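Clp gene regulator (ClgR) (PDB 3F52) probably binds regulatory DNA through a helix-turn-helix domain and activates transcription, probably of the clp protease genes. Local coordinates at residues R26-A31 against I89-S94; A32-R37 against E60-R65. All coordinates share one frame; numbering follows the deposited sequence.

Contact 1. Residues R26-A31 against I89-S94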
ATOM      1  N   ARG B  26       4.576   0.044   4.502  1.00 26.74           N
ATOM      2  CA  ARG B  26       4.383  -1.250   5.140  1.00 25.78           C
ATOM      3  C   ARG B  26       4.165  -1.115   6.644  1.00 26.42           C
ATOM      4  O   ARG B  26       3.442  -1.914   7.209  1.00 27.01           O
ATOM      5  CB  ARG B  26       5.514  -2.246   4.816  1.00 26.20           C
ATOM      6  CG  ARG B  26       6.921  -1.764   5.178  1.00 24.22           C
ATOM      7  CD  ARG B  26       7.860  -2.993   5.175  1.00 24.71           C
ATOM      8  NE  ARG B  26       9.252  -2.667   5.472  1.00 22.80           N
ATOM      9  CZ  ARG B  26      10.138  -2.220   4.582  1.00 23.44           C
ATOM     10  NH1 ARG B  26      11.372  -1.952   4.983  1.00 22.42           N
ATOM     11  NH2 ARG B  26       9.766  -1.968   3.311  1.00 23.07           N
ATOM     12  N   GLU B  27       4.820  -0.129   7.272  1.00 25.12           N
ATOM     13  CA  GLU B  27       4.606   0.221   8.678  1.00 25.64           C
ATOM     14  C   GLU B  27       3.195   0.743   8.929  1.00 26.66           C
ATOM     15  O   GLU B  27       2.528   0.323   9.874  1.00 27.51           O
ATOM     16  CB  GLU B  27       5.623   1.260   9.110  1.00 25.26           C
ATOM     17  CG  GLU B  27       7.048   0.665   9.163  1.00 23.54           C
ATOM     18  CD  GLU B  27       8.126   1.676   9.410  1.00 27.23           C
ATOM     19  OE1 GLU B  27       7.908   2.869   9.112  1.00 25.06           O
ATOM     20  OE2 GLU B  27       9.213   1.270   9.884  1.00 26.23           O
ATOM     21  N   ALA B  28       2.743   1.652   8.071  1.00 27.03           N
ATOM     22  CA  ALA B  28       1.399   2.226   8.226  1.00 28.25           C
ATOM     23  C   ALA B  28       0.333   1.126   7.982  1.00 28.75           C
ATOM     24  O   ALA B  28      -0.622   0.993   8.744  1.00 30.26           O
ATOM     25  CB  ALA B  28       1.225   3.415   7.241  1.00 27.91           C
ATOM     26  N   LEU B  29       0.503   0.345   6.935  1.00 29.08           N
ATOM     27  CA  LEU B  29      -0.402  -0.765   6.644  1.00 30.62           C
ATOM     28  C   LEU B  29      -0.402  -1.801   7.761  1.00 30.11           C
ATOM     29  O   LEU B  29      -1.465  -2.323   8.145  1.00 29.35           O
ATOM     30  CB  LEU B  29       0.032  -1.435   5.347  1.00 31.38           C
ATOM     31  CG  LEU B  29      -0.882  -2.107   4.341  1.00 36.77           C
ATOM     32  CD1 LEU B  29      -2.011  -1.160   3.950  1.00 37.91           C
ATOM     33  CD2 LEU B  29      -0.069  -2.531   3.057  1.00 34.86           C
ATOM     34  N   GLY B  30       0.791  -2.117   8.280  1.00 28.96           N
ATOM     35  CA  GLY B  30       0.858  -3.073   9.412  1.00 28.71           C
ATOM     36  C   GLY B  30       0.118  -2.572  10.643  1.00 28.81           C
ATOM     37  O   GLY B  30      -0.582  -3.324  11.320  1.00 29.19           O
ATOM     38  N   ALA B  31       0.275  -1.294  10.948  1.00 28.88           N
ATOM     39  CA  ALA B  31      -0.394  -0.682  12.096  1.00 29.42           C
ATOM     40  C   ALA B  31      -1.922  -0.709  11.902  1.00 29.07           C
ATOM     41  O   ALA B  31      -2.664  -0.972  12.857  1.00 29.15           O
ATOM     42  CB  ALA B  31       0.103   0.728  12.316  1.00 29.52           C
ATOM     43  N   ILE B  89      -7.123   3.211   3.765  1.00 28.01           N
ATOM     44  CA  ILE B  89      -7.410   4.541   4.236  1.00 29.10           C
ATOM     45  C   ILE B  89      -6.989   4.696   5.721  1.00 28.22           C
ATOM     46  O   ILE B  89      -6.464   5.736   6.113  1.00 28.42           O
ATOM     47  CB  ILE B  89      -8.880   4.969   3.940  1.00 30.30           C
ATOM     48  CG1 ILE B  89      -9.012   6.496   3.968  1.00 32.17           C
ATOM     49  CG2 ILE B  89      -9.840   4.305   4.881  1.00 31.30           C
ATOM     50  CD1 ILE B  89      -8.407   7.136   2.724  1.00 33.42           C
ATOM     51  N   GLU B  90      -7.178   3.660   6.541  1.00 28.42           N
ATOM     52  CA  GLU B  90      -6.677   3.715   7.918  1.00 27.56           C
ATOM     53  C   GLU B  90      -5.140   3.895   7.948  1.00 26.62           C
ATOM     54  O   GLU B  90      -4.609   4.701   8.739  1.00 27.59           O
ATOM     55  CB  GLU B  90      -7.072   2.451   8.704  1.00 27.68           C
ATOM     56  CG  GLU B  90      -6.760   2.506  10.213  1.00 28.10           C
ATOM     57  CD  GLU B  90      -7.424   3.699  10.916  1.00 29.73           C
ATOM     58  OE1 GLU B  90      -8.627   3.986  10.653  1.00 25.87           O
ATOM     59  OE2 GLU B  90      -6.760   4.338  11.768  1.00 28.21           O
ATOM     60  N   ALA B  91      -4.449   3.163   7.081  1.00 27.63           N
ATOM     61  CA  ALA B  91      -2.996   3.251   6.959  1.00 26.37           C
ATOM     62  C   ALA B  91      -2.546   4.680   6.632  1.00 25.14           C
ATOM     63  O   ALA B  91      -1.531   5.168   7.146  1.00 25.90           O
ATOM     64  CB  ALA B  91      -2.529   2.292   5.897  1.00 26.71           C
ATOM     65  N   ALA B  92      -3.330   5.414   5.833  1.00 25.59           N
ATOM     66  CA  ALA B  92      -3.020   6.818   5.555  1.00 24.65           C
ATOM     67  C   ALA B  92      -2.942   7.633   6.844  1.00 25.51           C
ATOM     68  O   ALA B  92      -2.135   8.558   6.934  1.00 25.99           O
ATOM     69  CB  ALA B  92      -4.052   7.452   4.539  1.00 25.32           C
ATOM     70  N   GLY B  93      -3.736   7.248   7.849  1.00 24.53           N
ATOM     71  CA  GLY B  93      -3.733   7.939   9.136  1.00 26.43           C
ATOM     72  C   GLY B  93      -2.436   7.754   9.905  1.00 27.90           C
ATOM     73  O   GLY B  93      -2.188   8.480  10.847  1.00 27.37           O
ATOM     74  N   SER B  94      -1.606   6.794   9.483  1.00 29.32           N
ATOM     75  CA  SER B  94      -0.296   6.552  10.125  1.00 32.59           C
ATOM     76  C   SER B  94       0.921   6.981   9.298  1.00 33.88           C
ATOM     77  O   SER B  94       2.053   6.512   9.571  1.00 34.12           O
ATOM     78  CB  SER B  94      -0.144   5.073  10.421  1.00 33.62           C
ATOM     79  OG  SER B  94      -1.003   4.714  11.476  1.00 38.30           O
TER
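Ala-28 and Ala-91 face each other across two helices brought so close that their CA atoms lie 4.7 Å apart. Both CB atoms point into the gap, yet they slip past one another rather than meeting end-on: the methyl of Ala-28 settles beside the carbonyl of Ala-91, CB to O 3.3 Å, and the methyl of Ala-91 rests on the Ala-28 backbone, its CB 3.7 Å from Ala-28 O. With just methyls at these positions, the backbones can approach this closely. Leu-29 starts out pointing away from the other segment, but one branch still reaches it, with CD1 4.0 Å from the CB of Ala-91. Ser-94 N bonds back to Ala-91 O, and this turn brings the serine over Ala-28, CB to CB 3.8 Å. Its hydroxyl stands beside its own backbone N (chi1 -71°), and OG skirts the methyl of Ala-31. No hydrogen bond crosses this van der Waals packing of three alanines, a leucine and a serine. It joins the first turns of helix 25-40 to the end of helix 84-92; Glu-90 of the latter also touches Ala-32 and Ser-35, while Ile-89 and Ala-92 pack on Ile-89 of the second subunit.

Contact 2. Residues A32-R37 against E60-R65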
ATOM      1  N   ALA B  32      -2.377  -0.467  10.668  1.00 29.29           N
ATOM      2  CA  ALA B  32      -3.811  -0.518  10.328  1.00 29.79           C
ATOM      3  C   ALA B  32      -4.347  -1.944  10.551  1.00 30.19           C
ATOM      4  O   ALA B  32      -5.351  -2.141  11.230  1.00 29.68           O
ATOM      5  CB  ALA B  32      -4.024  -0.081   8.898  1.00 29.82           C
ATOM      6  N   LEU B  33      -3.644  -2.928   9.992  1.00 29.83           N
ATOM      7  CA  LEU B  33      -4.027  -4.341  10.149  1.00 31.20           C
ATOM      8  C   LEU B  33      -4.125  -4.723  11.608  1.00 30.84           C
ATOM      9  O   LEU B  33      -5.092  -5.373  12.017  1.00 30.94           O
ATOM     10  CB  LEU B  33      -3.037  -5.251   9.428  1.00 30.72           C
ATOM     11  CG  LEU B  33      -3.149  -5.257   7.885  1.00 31.81           C
ATOM     12  CD1 LEU B  33      -1.902  -5.878   7.268  1.00 33.11           C
ATOM     13  CD2 LEU B  33      -4.436  -5.984   7.395  1.00 31.72           C
ATOM     14  N   ARG B  34      -3.143  -4.309  12.402  1.00 31.28           N
ATOM     15  CA  ARG B  34      -3.164  -4.591  13.841  1.00 32.97           C
ATOM     16  C   ARG B  34      -4.411  -3.993  14.512  1.00 32.59           C
ATOM     17  O   ARG B  34      -5.081  -4.649  15.323  1.00 31.52           O
ATOM     18  CB  ARG B  34      -1.900  -4.067  14.528  1.00 32.96           C
ATOM     19  CG  ARG B  34      -1.857  -4.442  16.029  1.00 35.47           C
ATOM     20  CD  ARG B  34      -0.723  -3.746  16.803  1.00 36.91           C
ATOM     21  NE  ARG B  34       0.578  -3.801  16.121  1.00 45.00           N
ATOM     22  CZ  ARG B  34       1.197  -2.740  15.581  1.00 46.48           C
ATOM     23  NH1 ARG B  34       2.372  -2.905  14.984  1.00 47.13           N
ATOM     24  NH2 ARG B  34       0.657  -1.505  15.663  1.00 43.87           N
ATOM     25  N   SER B  35      -4.742  -2.754  14.152  1.00 32.68           N
ATOM     26  CA  SER B  35      -5.915  -2.124  14.741  1.00 33.96           C
ATOM     27  C   SER B  35      -7.233  -2.809  14.294  1.00 33.19           C
ATOM     28  O   SER B  35      -8.134  -2.977  15.120  1.00 35.00           O
ATOM     29  CB  SER B  35      -5.916  -0.597  14.543  1.00 33.97           C
ATOM     30  OG  SER B  35      -6.444  -0.251  13.296  1.00 40.15           O
ATOM     31  N   PHE B  36      -7.330  -3.259  13.038  1.00 32.74           N
ATOM     32  CA  PHE B  36      -8.512  -4.000  12.576  1.00 31.81           C
ATOM     33  C   PHE B  36      -8.622  -5.343  13.305  1.00 32.15           C
ATOM     34  O   PHE B  36      -9.723  -5.798  13.631  1.00 31.44           O
ATOM     35  CB  PHE B  36      -8.482  -4.254  11.066  1.00 31.74           C
ATOM     36  CG  PHE B  36      -9.037  -3.119  10.232  1.00 32.24           C
ATOM     37  CD1 PHE B  36      -8.270  -1.974   9.979  1.00 31.78           C
ATOM     38  CD2 PHE B  36     -10.319  -3.193   9.695  1.00 34.16           C
ATOM     39  CE1 PHE B  36      -8.771  -0.916   9.190  1.00 29.97           C
ATOM     40  CE2 PHE B  36     -10.840  -2.144   8.893  1.00 32.92           C
ATOM     41  CZ  PHE B  36     -10.061  -1.002   8.651  1.00 32.33           C
ATOM     42  N   ARG B  37      -7.481  -5.979  13.549  1.00 32.70           N
ATOM     43  CA  ARG B  37      -7.461  -7.247  14.299  1.00 33.49           C
ATOM     44  C   ARG B  37      -7.874  -7.039  15.752  1.00 35.46           C
ATOM     45  O   ARG B  37      -8.658  -7.825  16.311  1.00 35.80           O
ATOM     46  CB  ARG B  37      -6.075  -7.912  14.219  1.00 33.50           C
ATOM     47  CG  ARG B  37      -5.995  -9.227  14.989  1.00 33.26           C
ATOM     48  CD  ARG B  37      -4.679  -9.967  14.765  1.00 32.64           C
ATOM     49  NE  ARG B  37      -3.507  -9.252  15.267  1.00 31.96           N
ATOM     50  CZ  ARG B  37      -3.168  -9.144  16.551  1.00 34.05           C
ATOM     51  NH1 ARG B  37      -3.921  -9.679  17.516  1.00 34.37           N
ATOM     52  NH2 ARG B  37      -2.066  -8.490  16.882  1.00 34.73           N
ATOM     53  N   GLU B  60       5.466  -9.818  11.931  1.00 27.28           N
ATOM     54  CA  GLU B  60       6.371  -8.986  11.105  1.00 27.39           C
ATOM     55  C   GLU B  60       5.612  -8.080  10.120  1.00 27.87           C
ATOM     56  O   GLU B  60       5.980  -6.919   9.935  1.00 27.48           O
ATOM     57  CB  GLU B  60       7.417  -9.848  10.388  1.00 28.57           C
ATOM     58  CG  GLU B  60       8.481 -10.334  11.370  1.00 27.48           C
ATOM     59  CD  GLU B  60       9.308 -11.458  10.822  1.00 35.04           C
ATOM     60  OE1 GLU B  60       9.098 -11.818   9.630  1.00 38.80           O
ATOM     61  OE2 GLU B  60      10.151 -11.989  11.592  1.00 33.08           O
ATOM     62  N   LEU B  61       4.528  -8.589   9.529  1.00 27.28           N
ATOM     63  CA  LEU B  61       3.666  -7.736   8.688  1.00 28.69           C
ATOM     64  C   LEU B  61       3.093  -6.563   9.508  1.00 28.42           C
ATOM     65  O   LEU B  61       3.158  -5.388   9.082  1.00 28.13           O
ATOM     66  CB  LEU B  61       2.532  -8.567   8.068  1.00 28.57           C
ATOM     67  CG  LEU B  61       1.473  -7.803   7.255  1.00 30.54           C
ATOM     68  CD1 LEU B  61       2.136  -6.943   6.152  1.00 33.91           C
ATOM     69  CD2 LEU B  61       0.435  -8.776   6.644  1.00 29.62           C
ATOM     70  N   GLU B  62       2.530  -6.892  10.678  1.00 27.33           N
ATOM     71  CA  GLU B  62       1.946  -5.876  11.568  1.00 28.65           C
ATOM     72  C   GLU B  62       2.972  -4.852  12.050  1.00 28.03           C
ATOM     73  O   GLU B  62       2.636  -3.674  12.228  1.00 28.71           O
ATOM     74  CB  GLU B  62       1.262  -6.513  12.771  1.00 27.86           C
ATOM     75  CG  GLU B  62      -0.016  -7.253  12.417  1.00 28.09           C
ATOM     76  CD  GLU B  62      -0.783  -7.775  13.645  1.00 30.47           C
ATOM     77  OE1 GLU B  62      -0.254  -7.728  14.774  1.00 33.76           O
ATOM     78  OE2 GLU B  62      -1.935  -8.223  13.471  1.00 30.56           O
ATOM     79  N   ARG B  63       4.227  -5.290  12.193  1.00 27.77           N
ATOM     80  CA  ARG B  63       5.297  -4.401  12.637  1.00 27.59           C
ATOM     81  C   ARG B  63       6.012  -3.632  11.507  1.00 27.45           C
ATOM     82  O   ARG B  63       6.983  -2.931  11.769  1.00 27.42           O
ATOM     83  CB  ARG B  63       6.309  -5.175  13.500  1.00 27.70           C
ATOM     84  CG  ARG B  63       5.762  -5.418  14.911  1.00 31.02           C
ATOM     85  CD  ARG B  63       6.792  -6.045  15.832  1.00 33.87           C
ATOM     86  NE  ARG B  63       7.064  -7.434  15.473  1.00 33.85           N
ATOM     87  CZ  ARG B  63       8.124  -7.848  14.789  1.00 33.64           C
ATOM     88  NH1 ARG B  63       8.257  -9.153  14.539  1.00 35.22           N
ATOM     89  NH2 ARG B  63       9.055  -6.983  14.374  1.00 30.40           N
ATOM     90  N   GLY B  64       5.536  -3.772  10.270  1.00 26.08           N
ATOM     91  CA  GLY B  64       6.110  -3.022   9.142  1.00 26.06           C
ATOM     92  C   GLY B  64       7.426  -3.597   8.713  1.00 25.83           C
ATOM     93  O   GLY B  64       8.311  -2.883   8.234  1.00 25.25           O
ATOM     94  N   ARG B  65       7.571  -4.915   8.882  1.00 26.03           N
ATOM     95  CA  ARG B  65       8.824  -5.585   8.507  1.00 26.73           C
ATOM     96  C   ARG B  65       8.662  -6.613   7.390  1.00 27.92           C
ATOM     97  O   ARG B  65       9.583  -7.411   7.127  1.00 28.63           O
ATOM     98  CB  ARG B  65       9.462  -6.215   9.745  1.00 25.71           C
ATOM     99  CG  ARG B  65       9.692  -5.194  10.895  1.00 25.38           C
ATOM    100  CD  ARG B  65      10.758  -4.143  10.461  1.00 23.89           C
ATOM    101  NE  ARG B  65      11.009  -3.136  11.492  1.00 23.56           N
ATOM    102  CZ  ARG B  65      10.588  -1.871  11.433  1.00 21.08           C
ATOM    103  NH1 ARG B  65      10.872  -1.036  12.444  1.00 23.83           N
ATOM    104  NH2 ARG B  65       9.900  -1.451  10.385  1.00 21.38           N
TER
HETATM  105  O   HOH W   1      -3.847  -8.033  11.351  1.00 35.20           O
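The guanidinium of Arg-37 and the carboxylate of Glu-62 lie nearly in one plane, 10° apart, and meet edge to edge. Arg-37 offers its NE side: NE donates to Glu-62 OE2 at 2.6 Å, almost straight at 175°, and NH2 donates to Glu-62 OE1 at 2.9 Å. Each oxygen accepts on its syn lone pair, so this side-on, two-pronged salt bridge fixes the rotation of both groups. The guanidinium of Arg-34 is set almost perpendicular to the same carboxylate. Arg-63 CA lies at its edge, and Arg-34 NH1 comes 2.9 Å from Glu-62 O, at an angle too poor for a hydrogen bond. A bend at chi3 (64°) turns the Arg-37 tip onto the acid, whose chain runs extended beyond CG. Arg-37 NH1 bonds to Val-42 O, and a water bridges Glu-62 OE2, at 2.9 Å, to Leu-33 O by a weaker bond. Among the buried side chains, Leu-33 CD1 touches Leu-61 CD2 at 3.8 Å. Gly-64, with positive phi, closes helix 55-62 in a Schellman motif. The arrangement ties the first helix of an all-helical, XRE-type helix-turn-helix domain to helix 55-62, the second helix of its helix-turn-helix and probably the DNA-recognition helix.

In the fold
Helix 25-40 serves both contacts: its first turns meet residues 89-94 in contact 1, and the turns that follow meet helix 55-62 in contact 2. The two centres are 8 Å apart, and along the sequence contact 2 is nested inside the loop closed by contact 1. A salt bridge couples them, Glu-27 OE2 to Arg-65 NH2 at 2.9 Å, so the residues just after helix 55-62 are also held by the start of helix 25-40. On the side of helix 84-92, Glu-90 CB packs 3.8 Å from Phe-36 CE1. Contact 1 extends to the second subunit, where Arg-26 pairs with Glu-71 of that chain, whereas contact 2 lies within one subunit.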